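PDB 3OYV: imelysin, which probably takes part in bacterial iron uptake as an imelysin-like metal-binding protein of the outer membrane, although it is classed as a peptidase. Local coordinates for residues N30-L35 with A251-V256; S48-G53 with V293-L298; I257-A260 with S266-E269; N26-V31 with E348-K353. One frame throughout, in Å; residues are numbered along the deposited sequence.

Contact 1 of 4, residues N30-L35 with A251-V256; sequences NVAALL and ALYNAV
Ala32 places its CB in the hollow between Tyr253 and Val256, one turn apart on the facing helix. The methyl lies 3.9 Å from Tyr253 CD1 on one side, and on the other it meets the branched end of Val256, with CB to Val256 CG1 at 4.1 Å. Val256 CG2 stands equally near, so the alanine bump is received by the whole fork of the valine. The ring of Tyr253 is the larger bump, and helix 21-47 accommodates it where two small residues follow one another. Its CG is anti to the backbone N (chi1 179°), which lays the ring along the partner helix with an edge against the backbone: CD1 is 3.7 Å from Ala33 N, close to the ring plane. Farther along that edge, CE1 rests 3.9 Å from Ala33 CB. Because Ala32 and Ala33 carry only methyl groups on the helix 21-47 side, the backbones come close, and the Ala32 and Tyr253 CA atoms are 5.3 Å apart. The segments run nearly antiparallel, at 165°, with axes 9.0 Å apart, a tight helix-helix interface of this mostly helical fold. Leu35 and Leu252 lie beside it and both touch Leu347 of helix 343-351. Beyond the alanines, Tyr253 OH is hydrogen-bonded to Asp331 OD1. A leucine in place of Tyr253 would probably leave Asp331 without its phenol partner and open a gap beside Ala33. No hydrogen bond joins the two segments, which implies that their cohesion comes from close apolar fit, with the tyrosine's one polar atom satisfied elsewhere.

Contact 2 of 4, residues S48-G53 with V293-L298; sequences SSYKGG and VDEMGL
Tyr50 and Glu295 approach from opposite directions, hydroxyl to carboxylate, across two type I' beta turns, Tyr50-Gly53 and Glu295-Leu298, the first in the loop between helices 21-47 and 56-62, the second leading into helix 298-303. Glu295, which buries the most surface here, extends beyond CG toward the ring, and its carboxylate accepts a short hydrogen bond from Tyr50 OH to OE1 of 2.6 Å. The hydroxyl comes in on the syn side of OE1, 16° out of the carboxylate plane, and OE1 lies at the ring edge, in its plane. Ring and carboxylate are turned 49° against each other. Tyr50 also packs edge-to-face with Tyr56.

Lys51, the third contributor, lies along the tyrosine. Its CD sits 3.7 Å above the plane of the Tyr50 ring, toward the rim, and the extended chain carries NZ up beside the hydroxyl, where it makes a weak hydrogen bond to Tyr50 OH of 3.5 Å. From there NZ is 4.3 Å from Glu295 OE1, too far for a salt bridge, but its positive charge probably helps to steady the carboxylate. A water completes the link: it accepts from Lys51 NZ at 3.2 Å and donates weakly to Glu295 OE1. The contact thus joins two surface loops by side chains alone, their nearest CA atoms 11.6 Å apart. Behind Tyr50, Ser49 OG donates to Gly53 O at 2.7 Å, in the carbonyl plane and on a lone pair.

Contact 3 of 4, residues I257-A260 with S266-E269; sequences IVLA and SAFE
Leu259 fits between Ala267 and Phe268 at the turn of a helical hairpin, where helix 223-261 ends and helix 265-283 begins. The interaction with the aromatic ring is a CH-pi contact: Leu259 CD1 lies over one face of Phe268, 3.8 Å from the ring centroid and 16° off its normal. The second branch reaches the rim of the same ring, with Leu259 CD2 3.8 Å from Phe268 CD1, so both methyls of the leucine engage the phenylalanine.

The other side-chain contact is apolar: Leu259 CD1 also touches Ala267 CB at 3.6 Å, and with CG anti to the backbone N (chi1 172°) the isobutyl group projects across the gap between the helices. The small alanine lets the backbones approach, its CA 5.0 Å from that of Leu259. An alanine replacing Phe268 would probably deprive Leu259 CD1 of its aromatic face and Tyr16 of its edge-to-face partner.

Hydrogen bonding across the two segments is absent; a polar link is found in the connection itself, where Ser264 OG is hydrogen-bonded to Ala267 N.

Around the hairpin, helix 21-47 supplies Met28 against Leu259, and helix 343-351 supplies Leu351 to both Leu259 and Phe268. Past the short strand 356-357, Arg358 and Val360 of the chain's C-terminal end pack against Phe268, so the inner side of the hairpin is covered by helix 21-47, helix 343-351 and the tail.

Contact 4 of 4, residues N26-V31 with E348-K353; sequences NYMRNV and EFLLYK
Met28 and Leu350 mark the closest backbone approach, 6.8 Å between their CA atoms, where helix 21-47 passes the end of helix 343-351 just before the chain turns into strand 352-353. Met28 is a selenomethionine, modelled in two conformers, one of which is described here. Its chain and that of Leu350 slide past each other in opposite directions, bringing Met28 CG 3.7 Å from Leu350 CD1 and about as near to Leu350 CB. With CG beside the backbone N (chi1 -83°) and the chain extended at chi2, the selenium meets the next leucine, SE 3.8 Å from Leu351 CD2; the bend at chi3 turns only the terminal methyl. Met28 therefore spans two consecutive residues of the partner helix.

These leucines follow the Gly-x-His-x-x-Glu motif of imelysin-like proteins, whose glutamate is Glu348. It is hydrogen-bonded through OE1 to His345 ND1 and through OE2 to Ser118 OG, consistent with a functional site lying behind this apolar face. The backbone O of Glu348 accepts from both Leu351 N (3.1 Å) and Tyr352 N (2.9 Å) as the helix gives way to the strand.

On the other flank Tyr27 crosses Leu350 at about a right angle, its CD2 4.1 Å from Leu350 CD1. Val31 CG2, one turn on in the same helix, lies over one face of the Tyr27 ring, 3.6 Å above its plane and toward the rim, while the ring's hydroxyl is hydrogen-bonded to Val341 O.

Contacts 1, 3 and 4 form one continuous apolar cluster, their centres 9 to 11 Å apart. Contacts 1 and 4 use helix 21-47 and share Asn30 and Val31; contacts 1 and 3 follow one another along helix 223-261. Contact 4 packs directly against both of the others: Leu259 CD2 of contact 3 lies 3.7 Å from Met28 SE of contact 4, and Val256 CG1 of contact 1 is 3.7 Å from Met28 O. Contact 2 stands apart, its centre 21 Å from that of contact 1 and 32 Å from that of contact 3. Of the four, only contact 4 contains a residue of the family motif, Glu348, which is probably part of the functional site.

Contact 1 of 4, residues N30-L35 with A251-V256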
loop_
_atom_site.group_PDB
_atom_site.type_symbol
_atom_site.label_atom_id
_atom_site.label_comp_id
_atom_site.label_asym_id
_atom_site.label_seq_id
_atom_site.Cartn_x
_atom_site.Cartn_y
_atom_site.Cartn_z
ATOM N N ASN A 30 -8.263 14.440 12.088
ATOM C CA ASN A 30 -8.378 14.929 10.732
ATOM C C ASN A 30 -7.786 13.935 9.723
ATOM O O ASN A 30 -8.403 13.606 8.713
ATOM C CB ASN A 30 -7.687 16.284 10.584
ATOM C CG ASN A 30 -8.097 16.989 9.293
ATOM O OD1 ASN A 30 -9.245 17.396 9.145
ATOM N ND2 ASN A 30 -7.169 17.082 8.324
ATOM N N VAL A 31 -6.575 13.463 10.015
ATOM C CA VAL A 31 -5.896 12.559 9.085
ATOM C C VAL A 31 -6.626 11.208 8.992
ATOM O O VAL A 31 -6.792 10.658 7.894
ATOM C CB VAL A 31 -4.431 12.409 9.483
ATOM C CG1 VAL A 31 -3.719 11.341 8.636
ATOM C CG2 VAL A 31 -3.685 13.756 9.377
ATOM N N ALA A 32 -7.130 10.710 10.120
ATOM C CA ALA A 32 -7.863 9.440 10.135
ATOM C C ALA A 32 -9.199 9.591 9.408
ATOM O O ALA A 32 -9.645 8.661 8.732
ATOM C CB ALA A 32 -8.100 8.953 11.556
ATOM N N ALA A 33 -9.866 10.766 9.538
ATOM C CA ALA A 33 -11.123 11.040 8.837
ATOM C C ALA A 33 -10.905 11.021 7.334
ATOM O O ALA A 33 -11.704 10.473 6.581
ATOM C CB ALA A 33 -11.689 12.370 9.304
ATOM N N LEU A 34 -9.806 11.638 6.899
ATOM C CA LEU A 34 -9.494 11.670 5.471
ATOM C C LEU A 34 -9.262 10.253 4.927
ATOM O O LEU A 34 -9.685 9.908 3.841
ATOM C CB LEU A 34 -8.275 12.548 5.191
ATOM C CG LEU A 34 -8.467 14.051 5.416
ATOM C CD1 LEU A 34 -7.122 14.757 5.379
ATOM C CD2 LEU A 34 -9.433 14.653 4.390
ATOM N N LEU A 35 -8.558 9.451 5.709
ATOM C CA LEU A 35 -8.255 8.052 5.345
ATOM C C LEU A 35 -9.538 7.219 5.244
ATOM O O LEU A 35 -9.668 6.356 4.371
ATOM C CB LEU A 35 -7.272 7.416 6.337
ATOM C CG LEU A 35 -5.764 7.557 6.097
ATOM C CD1 LEU A 35 -4.952 7.153 7.330
ATOM C CD2 LEU A 35 -5.369 6.788 4.814
ATOM N N ALA A 251 -12.229 1.066 11.435
ATOM C CA ALA A 251 -11.738 0.662 12.759
ATOM C C ALA A 251 -10.626 1.575 13.271
ATOM O O ALA A 251 -10.602 1.945 14.449
ATOM C CB ALA A 251 -11.276 -0.822 12.797
ATOM N N LEU A 252 -9.721 1.934 12.368
ATOM C CA LEU A 252 -8.645 2.840 12.681
ATOM C C LEU A 252 -9.162 4.206 13.141
ATOM O O LEU A 252 -8.659 4.802 14.090
ATOM C CB LEU A 252 -7.692 2.941 11.481
ATOM C CG LEU A 252 -6.486 3.869 11.603
ATOM C CD1 LEU A 252 -5.593 3.545 12.774
ATOM C CD2 LEU A 252 -5.720 3.824 10.269
ATOM N N TYR A 253 -10.169 4.720 12.447
ATOM C CA TYR A 253 -10.800 5.997 12.814
ATOM C C TYR A 253 -11.328 5.892 14.266
ATOM O O TYR A 253 -11.086 6.777 15.069
ATOM C CB TYR A 253 -11.892 6.356 11.832
ATOM C CG TYR A 253 -12.581 7.645 12.167
ATOM C CD1 TYR A 253 -11.968 8.872 11.956
ATOM C CD2 TYR A 253 -13.809 7.630 12.788
ATOM C CE1 TYR A 253 -12.621 10.071 12.276
ATOM C CE2 TYR A 253 -14.466 8.802 13.103
ATOM C CZ TYR A 253 -13.862 10.027 12.845
ATOM O OH TYR A 253 -14.510 11.180 13.184
ATOM N N ASN A 254 -12.041 4.814 14.602
ATOM C CA ASN A 254 -12.567 4.674 15.948
ATOM C C ASN A 254 -11.459 4.624 16.991
ATOM O O ASN A 254 -11.558 5.239 18.041
ATOM C CB ASN A 254 -13.455 3.409 16.085
ATOM C CG ASN A 254 -14.676 3.450 15.273
ATOM O OD1 ASN A 254 -14.817 2.682 14.307
ATOM N ND2 ASN A 254 -15.584 4.335 15.639
ATOM N N ALA A 255 -10.381 3.903 16.674
ATOM C CA ALA A 255 -9.268 3.796 17.585
ATOM C C ALA A 255 -8.614 5.162 17.837
ATOM O O ALA A 255 -8.176 5.467 18.973
ATOM C CB ALA A 255 -8.232 2.783 17.107
ATOM N N VAL A 256 -8.508 5.973 16.783
ATOM C CA VAL A 256 -7.969 7.312 16.916
ATOM C C VAL A 256 -8.887 8.210 17.754
ATOM O O VAL A 256 -8.403 8.965 18.572
ATOM C CB VAL A 256 -7.671 7.891 15.510
ATOM C CG1 VAL A 256 -7.468 9.420 15.565
ATOM C CG2 VAL A 256 -6.443 7.199 14.882
#

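Contact 2 of 4, residues S48-G53 with V293-L298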
loop_
_atom_site.group_PDB
_atom_site.type_symbol
_atom_site.label_atom_id
_atom_site.label_comp_id
_atom_site.label_asym_id
_atom_site.label_seq_id
_atom_site.Cartn_x
_atom_site.Cartn_y
_atom_site.Cartn_z
ATOM N N SER A 48 -19.763 -0.394 -6.158
ATOM C CA SER A 48 -21.113 0.150 -6.303
ATOM C C SER A 48 -21.280 0.990 -7.569
ATOM O O SER A 48 -22.151 0.691 -8.425
ATOM C CB SER A 48 -21.475 0.969 -5.050
ATOM O OG SER A 48 -22.762 1.551 -5.191
ATOM N N SER A 49 -20.474 2.020 -7.712
ATOM C CA SER A 49 -20.653 2.951 -8.816
ATOM C C SER A 49 -19.428 3.784 -9.048
ATOM O O SER A 49 -18.933 4.441 -8.128
ATOM C CB SER A 49 -21.853 3.857 -8.523
ATOM O OG SER A 49 -22.052 4.842 -9.532
ATOM N N TYR A 50 -18.936 3.758 -10.284
ATOM C CA TYR A 50 -17.823 4.556 -10.710
ATOM C C TYR A 50 -18.358 5.736 -11.480
ATOM O O TYR A 50 -18.963 5.563 -12.539
ATOM C CB TYR A 50 -16.917 3.694 -11.578
ATOM C CG TYR A 50 -15.752 4.374 -12.190
ATOM C CD1 TYR A 50 -14.702 4.845 -11.403
ATOM C CD2 TYR A 50 -15.652 4.491 -13.566
ATOM C CE1 TYR A 50 -13.585 5.421 -11.964
ATOM C CE2 TYR A 50 -14.546 5.079 -14.146
ATOM C CZ TYR A 50 -13.521 5.560 -13.351
ATOM O OH TYR A 50 -12.440 6.136 -13.950
ATOM N N LYS A 51 -18.143 6.919 -10.913
ATOM C CA LYS A 51 -18.559 8.192 -11.510
ATOM C C LYS A 51 -20.022 8.181 -11.874
ATOM O O LYS A 51 -20.398 8.615 -12.957
ATOM C CB LYS A 51 -17.685 8.439 -12.734
ATOM C CG LYS A 51 -16.245 8.731 -12.402
ATOM C CD LYS A 51 -15.406 8.736 -13.655
ATOM C CE LYS A 51 -14.055 9.353 -13.405
ATOM N NZ LYS A 51 -13.275 9.420 -14.675
ATOM N N GLY A 52 -20.851 7.686 -10.967
ATOM C CA GLY A 52 -22.293 7.656 -11.170
ATOM C C GLY A 52 -22.852 6.563 -12.056
ATOM O O GLY A 52 -24.076 6.413 -12.134
ATOM N N GLY A 53 -21.978 5.762 -12.681
ATOM C CA GLY A 53 -22.399 4.685 -13.554
ATOM C C GLY A 53 -22.194 3.327 -12.900
ATOM O O GLY A 53 -22.251 3.203 -11.675
ATOM N N VAL A 293 -7.893 4.067 -7.726
ATOM C CA VAL A 293 -6.841 4.496 -6.790
ATOM C C VAL A 293 -5.764 5.334 -7.505
ATOM O O VAL A 293 -5.059 6.099 -6.864
ATOM C CB VAL A 293 -6.186 3.291 -6.060
ATOM C CG1 VAL A 293 -5.239 2.531 -7.031
ATOM C CG2 VAL A 293 -5.462 3.729 -4.771
ATOM N N ASP A 294 -5.660 5.182 -8.830
ATOM C CA ASP A 294 -4.641 5.856 -9.631
ATOM C C ASP A 294 -5.214 7.070 -10.351
ATOM O O ASP A 294 -4.628 7.532 -11.344
ATOM C CB ASP A 294 -4.083 4.846 -10.648
ATOM C CG ASP A 294 -2.861 5.330 -11.407
ATOM O OD1 ASP A 294 -1.947 5.912 -10.772
ATOM O OD2 ASP A 294 -2.805 5.037 -12.640
ATOM N N GLU A 295 -6.356 7.576 -9.871
ATOM C CA GLU A 295 -7.047 8.741 -10.437
ATOM C C GLU A 295 -7.281 9.790 -9.360
ATOM O O GLU A 295 -7.396 9.485 -8.158
ATOM C CB GLU A 295 -8.376 8.303 -11.039
ATOM C CG GLU A 295 -8.207 7.332 -12.231
ATOM C CD GLU A 295 -9.478 6.667 -12.751
ATOM O OE1 GLU A 295 -10.605 6.950 -12.290
ATOM O OE2 GLU A 295 -9.327 5.827 -13.678
HETATM N N MSE A 296 -7.325 11.050 -9.798
HETATM C CA MSE A 296 -7.730 12.171 -8.951
HETATM C C MSE A 296 -6.850 12.276 -7.708
HETATM O O MSE A 296 -7.271 12.789 -6.688
HETATM C CB MSE A 296 -9.200 12.040 -8.547
HETATM C CG MSE A 296 -10.149 11.690 -9.693
HETATM SE SE MSE A 296 -12.019 12.088 -9.307
HETATM C CE MSE A 296 -12.568 10.533 -8.269
ATOM N N GLY A 297 -5.612 11.823 -7.809
ATOM C CA GLY A 297 -4.657 11.889 -6.699
ATOM C C GLY A 297 -5.017 11.038 -5.484
ATOM O O GLY A 297 -4.488 11.253 -4.397
ATOM N N LEU A 298 -5.848 10.021 -5.672
ATOM C CA LEU A 298 -6.273 9.202 -4.537
ATOM C C LEU A 298 -5.106 8.516 -3.821
ATOM O O LEU A 298 -5.043 8.538 -2.585
ATOM C CB LEU A 298 -7.361 8.241 -4.998
ATOM C CG LEU A 298 -8.133 7.514 -3.895
ATOM C CD1 LEU A 298 -8.564 8.439 -2.723
ATOM C CD2 LEU A 298 -9.317 6.743 -4.468
HETATM O O HOH W 1 -10.541 10.190 -13.243
#

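Contact 3 of 4, residues I257-A260 with S266-E269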
loop_
_atom_site.group_PDB
_atom_site.type_symbol
_atom_site.label_atom_id
_atom_site.label_comp_id
_atom_site.label_asym_id
_atom_site.label_seq_id
_atom_site.Cartn_x
_atom_site.Cartn_y
_atom_site.Cartn_z
ATOM N N ILE A 257 -10.200 8.106 17.553
ATOM C CA ILE A 257 -11.153 8.906 18.361
ATOM C C ILE A 257 -11.008 8.515 19.862
ATOM O O ILE A 257 -10.964 9.388 20.734
ATOM C CB ILE A 257 -12.628 8.753 17.846
ATOM C CG1 ILE A 257 -12.811 9.330 16.431
ATOM C CG2 ILE A 257 -13.619 9.402 18.843
ATOM C CD1 ILE A 257 -12.556 10.801 16.314
ATOM N N VAL A 258 -10.884 7.223 20.168
ATOM C CA VAL A 258 -10.774 6.805 21.576
ATOM C C VAL A 258 -9.478 7.331 22.187
ATOM O O VAL A 258 -9.481 7.812 23.325
ATOM C CB VAL A 258 -10.916 5.275 21.745
ATOM C CG1 VAL A 258 -10.662 4.832 23.203
ATOM C CG2 VAL A 258 -12.301 4.845 21.284
ATOM N N LEU A 259 -8.389 7.304 21.405
ATOM C CA LEU A 259 -7.110 7.843 21.841
ATOM C C LEU A 259 -7.233 9.337 22.156
ATOM O O LEU A 259 -6.697 9.794 23.192
ATOM C CB LEU A 259 -6.036 7.564 20.783
ATOM C CG LEU A 259 -4.648 8.194 20.946
ATOM C CD1 LEU A 259 -3.908 7.868 22.194
ATOM C CD2 LEU A 259 -3.788 7.786 19.747
ATOM N N ALA A 260 -7.924 10.080 21.287
ATOM C CA ALA A 260 -8.132 11.506 21.494
ATOM C C ALA A 260 -8.985 11.755 22.751
ATOM O O ALA A 260 -8.703 12.683 23.534
ATOM C CB ALA A 260 -8.784 12.143 20.265
ATOM N N SER A 266 -1.733 2.909 26.652
ATOM C CA SER A 266 -2.524 1.797 26.139
ATOM C C SER A 266 -3.315 2.216 24.910
ATOM O O SER A 266 -3.447 1.454 23.961
ATOM C CB SER A 266 -3.477 1.285 27.212
ATOM O OG SER A 266 -2.755 0.708 28.277
ATOM N N ALA A 267 -3.867 3.423 24.934
ATOM C CA ALA A 267 -4.615 3.944 23.794
ATOM C C ALA A 267 -3.741 4.142 22.552
ATOM O O ALA A 267 -4.187 3.872 21.429
ATOM C CB ALA A 267 -5.345 5.219 24.133
ATOM N N PHE A 268 -2.517 4.596 22.756
ATOM C CA PHE A 268 -1.558 4.685 21.649
ATOM C C PHE A 268 -1.307 3.298 21.068
ATOM O O PHE A 268 -1.279 3.110 19.869
ATOM C CB PHE A 268 -0.264 5.371 22.095
ATOM C CG PHE A 268 -0.226 6.867 21.821
ATOM C CD1 PHE A 268 -0.077 7.357 20.540
ATOM C CD2 PHE A 268 -0.304 7.772 22.862
ATOM C CE1 PHE A 268 -0.035 8.717 20.291
ATOM C CE2 PHE A 268 -0.254 9.134 22.626
ATOM C CZ PHE A 268 -0.121 9.610 21.328
ATOM N N GLU A 269 -1.026 2.335 21.952
ATOM C CA GLU A 269 -0.794 0.950 21.506
ATOM C C GLU A 269 -1.971 0.409 20.689
ATOM O O GLU A 269 -1.783 -0.223 19.661
ATOM C CB GLU A 269 -0.524 0.016 22.690
ATOM C CG GLU A 269 0.838 0.301 23.348
ATOM C CD GLU A 269 1.030 -0.293 24.747
ATOM O OE1 GLU A 269 0.158 -1.052 25.218
ATOM O OE2 GLU A 269 2.076 0.020 25.378
#

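Contact 4 of 4, residues N26-V31 with E348-K353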
loop_
_atom_site.group_PDB
_atom_site.type_symbol
_atom_site.label_atom_id
_atom_site.label_comp_id
_atom_site.label_asym_id
_atom_site.label_seq_id
_atom_site.Cartn_x
_atom_site.Cartn_y
_atom_site.Cartn_z
ATOM N N ASN A 26 -6.712 16.658 17.537
ATOM C CA ASN A 26 -7.454 17.173 16.407
ATOM C C ASN A 26 -6.849 16.790 15.055
ATOM O O ASN A 26 -7.589 16.478 14.104
ATOM C CB ASN A 26 -7.583 18.686 16.535
ATOM C CG ASN A 26 -8.599 19.086 17.613
ATOM O OD1 ASN A 26 -9.576 18.374 17.832
ATOM N ND2 ASN A 26 -8.384 20.245 18.256
ATOM N N TYR A 27 -5.528 16.855 14.955
ATOM C CA TYR A 27 -4.897 16.555 13.666
ATOM C C TYR A 27 -4.929 15.056 13.371
ATOM O O TYR A 27 -5.158 14.655 12.237
ATOM C CB TYR A 27 -3.499 17.141 13.523
ATOM C CG TYR A 27 -3.132 17.237 12.066
ATOM C CD1 TYR A 27 -3.888 18.023 11.193
ATOM C CD2 TYR A 27 -2.059 16.528 11.559
ATOM C CE1 TYR A 27 -3.574 18.113 9.871
ATOM C CE2 TYR A 27 -1.729 16.620 10.213
ATOM C CZ TYR A 27 -2.493 17.422 9.371
ATOM O OH TYR A 27 -2.183 17.546 8.026
HETATM N N MSE A 28 -4.710 14.226 14.393
HETATM C CA MSE A 28 -4.869 12.764 14.221
HETATM C C MSE A 28 -6.261 12.463 13.702
HETATM O O MSE A 28 -6.417 11.665 12.780
HETATM C CB MSE A 28 -4.650 11.979 15.507
HETATM C CG MSE A 28 -3.237 11.683 15.856
HETATM SE SE MSE A 28 -3.127 10.338 17.210
HETATM C CE MSE A 28 -4.147 11.239 18.577
ATOM N N ARG A 29 -7.267 13.060 14.349
ATOM C CA ARG A 29 -8.639 12.863 13.899
ATOM C C ARG A 29 -8.812 13.281 12.438
ATOM O O ARG A 29 -9.453 12.588 11.655
ATOM C CB ARG A 29 -9.665 13.607 14.780
ATOM C CG ARG A 29 -11.064 13.515 14.317
ATOM C CD ARG A 29 -11.990 14.097 15.335
ATOM N NE ARG A 29 -13.315 14.210 14.728
ATOM C CZ ARG A 29 -14.418 14.613 15.352
ATOM N NH1 ARG A 29 -14.361 15.010 16.593
ATOM N NH2 ARG A 29 -15.577 14.662 14.698
ATOM N N ASN A 30 -8.263 14.440 12.088
ATOM C CA ASN A 30 -8.378 14.929 10.732
ATOM C C ASN A 30 -7.786 13.935 9.723
ATOM O O ASN A 30 -8.403 13.606 8.713
ATOM C CB ASN A 30 -7.687 16.284 10.584
ATOM C CG ASN A 30 -8.097 16.989 9.293
ATOM O OD1 ASN A 30 -9.245 17.396 9.145
ATOM N ND2 ASN A 30 -7.169 17.082 8.324
ATOM N N VAL A 31 -6.575 13.463 10.015
ATOM C CA VAL A 31 -5.896 12.559 9.085
ATOM C C VAL A 31 -6.626 11.208 8.992
ATOM O O VAL A 31 -6.792 10.658 7.894
ATOM C CB VAL A 31 -4.431 12.409 9.483
ATOM C CG1 VAL A 31 -3.719 11.341 8.636
ATOM C CG2 VAL A 31 -3.685 13.756 9.377
ATOM N N GLU A 348 1.011 7.416 10.895
ATOM C CA GLU A 348 2.128 6.664 11.456
ATOM C C GLU A 348 3.058 7.559 12.303
ATOM O O GLU A 348 3.458 7.201 13.419
ATOM C CB GLU A 348 2.919 5.989 10.308
ATOM C CG GLU A 348 3.947 4.954 10.737
ATOM C CD GLU A 348 4.923 4.616 9.608
ATOM O OE1 GLU A 348 4.878 5.268 8.554
ATOM O OE2 GLU A 348 5.765 3.727 9.836
ATOM N N PHE A 349 3.399 8.722 11.740
ATOM C CA PHE A 349 4.254 9.703 12.452
ATOM C C PHE A 349 3.652 10.097 13.802
ATOM O O PHE A 349 4.358 10.260 14.786
ATOM C CB PHE A 349 4.387 10.931 11.549
ATOM C CG PHE A 349 5.199 12.074 12.119
ATOM C CD1 PHE A 349 4.645 12.982 12.990
ATOM C CD2 PHE A 349 6.475 12.319 11.663
ATOM C CE1 PHE A 349 5.404 14.028 13.477
ATOM C CE2 PHE A 349 7.214 13.392 12.135
ATOM C CZ PHE A 349 6.680 14.220 13.050
ATOM N N LEU A 350 2.338 10.262 13.804
ATOM C CA LEU A 350 1.572 10.697 14.977
ATOM C C LEU A 350 1.388 9.617 16.026
ATOM O O LEU A 350 1.107 9.933 17.186
ATOM C CB LEU A 350 0.222 11.273 14.516
ATOM C CG LEU A 350 0.264 12.572 13.678
ATOM C CD1 LEU A 350 -1.121 12.870 13.055
ATOM C CD2 LEU A 350 0.820 13.769 14.493
ATOM N N LEU A 351 1.578 8.348 15.632
ATOM C CA LEU A 351 1.355 7.211 16.504
ATOM C C LEU A 351 2.622 6.526 17.023
ATOM O O LEU A 351 2.578 5.873 18.062
ATOM C CB LEU A 351 0.471 6.160 15.813
ATOM C CG LEU A 351 -0.973 6.558 15.572
ATOM C CD1 LEU A 351 -1.679 5.457 14.770
ATOM C CD2 LEU A 351 -1.694 6.834 16.913
ATOM N N TYR A 352 3.712 6.618 16.256
ATOM C CA TYR A 352 4.936 5.890 16.511
ATOM C C TYR A 352 6.150 6.797 16.627
ATOM O O TYR A 352 6.192 7.866 15.998
ATOM C CB TYR A 352 5.223 4.956 15.353
ATOM C CG TYR A 352 4.326 3.760 15.195
ATOM C CD1 TYR A 352 4.623 2.562 15.806
ATOM C CD2 TYR A 352 3.215 3.813 14.345
ATOM C CE1 TYR A 352 3.831 1.438 15.583
ATOM C CE2 TYR A 352 2.411 2.714 14.149
ATOM C CZ TYR A 352 2.737 1.522 14.748
ATOM O OH TYR A 352 1.936 0.436 14.490
ATOM N N LYS A 353 7.133 6.324 17.382
ATOM C CA LYS A 353 8.436 6.936 17.338
ATOM C C LYS A 353 9.493 5.849 17.472
ATOM O O LYS A 353 9.476 5.063 18.421
ATOM C CB LYS A 353 8.531 7.971 18.441
ATOM C CG LYS A 353 9.864 8.725 18.396
ATOM C CD LYS A 353 9.938 9.820 19.402
ATOM C CE LYS A 353 11.167 10.670 19.193
ATOM N NZ LYS A 353 11.333 11.637 20.317
#